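Side-chain contact in insecticidal Delta-Endotoxin Cry8Ea1 (Bacillus Thuringiensis, PDB 3EB7), which is an insecticidal three-domain crystal toxin that probably kills beetle larvae by forming pores in the membranes of gut cells: residues A260-F263 and N264-E267. Sequence-based numbering, arbitrary orientation.
Sequences APSF and NTLE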
ATOM      1  N   ALA A 260     -19.367  22.934  -5.429  1.00 25.48           N
ATOM      2  CA  ALA A 260     -19.387  21.475  -5.411  1.00 24.38           C
ATOM      3  C   ALA A 260     -19.967  21.017  -4.072  1.00 23.29           C
ATOM      4  O   ALA A 260     -20.107  21.833  -3.189  1.00 23.06           O
ATOM      5  CB  ALA A 260     -17.996  20.957  -5.581  1.00 23.83           C
ATOM      6  N   PRO A 261     -20.308  19.713  -3.933  1.00 22.79           N
ATOM      7  CA  PRO A 261     -20.849  19.180  -2.662  1.00 22.76           C
ATOM      8  C   PRO A 261     -19.874  19.285  -1.451  1.00 21.52           C
ATOM      9  O   PRO A 261     -18.675  19.465  -1.612  1.00 22.42           O
ATOM     10  CB  PRO A 261     -21.132  17.694  -2.985  1.00 21.90           C
ATOM     11  CG  PRO A 261     -21.092  17.583  -4.422  1.00 23.15           C
ATOM     12  CD  PRO A 261     -20.245  18.672  -4.972  1.00 22.41           C
ATOM     13  N   SER A 262     -20.408  19.140  -0.259  1.00 20.74           N
ATOM     14  CA  SER A 262     -19.635  19.165   0.959  1.00 20.18           C
ATOM     15  C   SER A 262     -18.593  18.061   0.967  1.00 19.46           C
ATOM     16  O   SER A 262     -18.681  17.109   0.177  1.00 19.53           O
ATOM     17  CB  SER A 262     -20.557  18.932   2.141  1.00 19.51           C
ATOM     18  OG  SER A 262     -21.093  17.628   2.027  1.00 18.33           O
ATOM     19  N   PHE A 263     -17.618  18.229   1.867  1.00 19.24           N
ATOM     20  CA  PHE A 263     -16.669  17.211   2.283  1.00 18.73           C
ATOM     21  C   PHE A 263     -17.300  15.807   2.453  1.00 18.79           C
ATOM     22  O   PHE A 263     -16.845  14.827   1.806  1.00 17.85           O
ATOM     23  CB  PHE A 263     -16.010  17.612   3.609  1.00 17.09           C
ATOM     24  CG  PHE A 263     -14.838  16.727   3.996  1.00 17.53           C
ATOM     25  CD1 PHE A 263     -13.526  17.148   3.755  1.00 15.33           C
ATOM     26  CD2 PHE A 263     -15.040  15.473   4.574  1.00 16.35           C
ATOM     27  CE1 PHE A 263     -12.448  16.340   4.091  1.00 14.64           C
ATOM     28  CE2 PHE A 263     -13.966  14.647   4.910  1.00 15.60           C
ATOM     29  CZ  PHE A 263     -12.664  15.088   4.674  1.00 16.35           C
ATOM     30  N   ASN A 264     -18.303  15.716   3.344  1.00 19.50           N
ATOM     31  CA  ASN A 264     -18.954  14.435   3.653  1.00 19.41           C
ATOM     32  C   ASN A 264     -19.610  13.834   2.432  1.00 18.89           C
ATOM     33  O   ASN A 264     -19.588  12.600   2.259  1.00 20.31           O
ATOM     34  CB  ASN A 264     -19.976  14.532   4.775  1.00 19.19           C
ATOM     35  CG  ASN A 264     -19.348  14.853   6.129  1.00 23.13           C
ATOM     36  OD1 ASN A 264     -18.182  14.547   6.394  1.00 26.29           O
ATOM     37  ND2 ASN A 264     -20.142  15.467   7.008  1.00 24.59           N
ATOM     38  N   THR A 265     -20.210  14.667   1.592  1.00 17.21           N
ATOM     39  CA  THR A 265     -20.812  14.149   0.360  1.00 17.06           C
ATOM     40  C   THR A 265     -19.733  13.533  -0.561  1.00 17.18           C
ATOM     41  O   THR A 265     -19.946  12.478  -1.137  1.00 18.36           O
ATOM     42  CB  THR A 265     -21.545  15.265  -0.374  1.00 16.85           C
ATOM     43  OG1 THR A 265     -22.428  15.945   0.539  1.00 17.69           O
ATOM     44  CG2 THR A 265     -22.311  14.745  -1.559  1.00 15.85           C
ATOM     45  N   LEU A 266     -18.579  14.189  -0.696  1.00 17.00           N
ATOM     46  CA  LEU A 266     -17.465  13.647  -1.499  1.00 17.07           C
ATOM     47  C   LEU A 266     -16.883  12.350  -0.918  1.00 17.30           C
ATOM     48  O   LEU A 266     -16.628  11.407  -1.665  1.00 17.11           O
ATOM     49  CB  LEU A 266     -16.339  14.673  -1.697  1.00 15.91           C
ATOM     50  CG  LEU A 266     -16.727  15.933  -2.483  1.00 16.81           C
ATOM     51  CD1 LEU A 266     -15.469  16.656  -2.896  1.00 13.76           C
ATOM     52  CD2 LEU A 266     -17.596  15.572  -3.771  1.00 14.04           C
ATOM     53  N   GLU A 267     -16.664  12.323   0.388  1.00 17.32           N
ATOM     54  CA  GLU A 267     -16.098  11.143   1.034  1.00 19.62           C
ATOM     55  C   GLU A 267     -17.022   9.927   0.853  1.00 20.59           C
ATOM     56  O   GLU A 267     -16.569   8.830   0.565  1.00 21.42           O
ATOM     57  CB  GLU A 267     -15.803  11.402   2.524  1.00 19.21           C
ATOM     58  CG  GLU A 267     -15.100  10.251   3.246  1.00 20.35           C
ATOM     59  CD  GLU A 267     -13.613  10.008   2.809  1.00 23.20           C
ATOM     60  OE1 GLU A 267     -13.015  10.830   2.079  1.00 25.04           O
ATOM     61  OE2 GLU A 267     -13.024   8.979   3.223  1.00 22.74           O
TER
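Ser-262 and Thr-265 meet through their hydroxyls at the start of helix 263-270, a compact example of an N-cap serine whose hydroxyl bonds to a side chain in the first turn. At Thr-265, chi1 of -50° sets OG1 beside the backbone N and CG2 anti to it, which sends the two branches to different partners. Its CB lies 3.4 Å from Ser-262 OG, and there the chain forks. One branch ends in OG1, hydrogen-bonded to Ser-262 OG at 2.6 Å, a short bond in which either hydroxyl could be the donor. With chi1 of Ser-262 at 64°, OG stands between its own backbone N and carbonyl carbon and also comes within 3.1 Å of Thr-265 N. The other branch, CG2, presses on Pro-261 CB at 3.5 Å, tighter than usual for two carbons. Next to this contact, Pro-261 CG lies 4.1 Å from Leu-266 CD2, the side chains crossing at about a right angle. Backbone hydrogen bonds close the first turn, from Leu-266 N to Ser-262 O and from Glu-267 N to Phe-263 O. Glu-267 bends at chi2; OE2 makes a salt bridge to Arg-208 NH1 and OE1 accepts a hydrogen bond from Trp-201 NE1. The Phe-263 ring makes edge-to-face contacts with Trp-201 and Tyr-204, while Pro-261 and Leu-266 touch Ile-422; the short helix thus packs between helix 198-220 and strand 414-422.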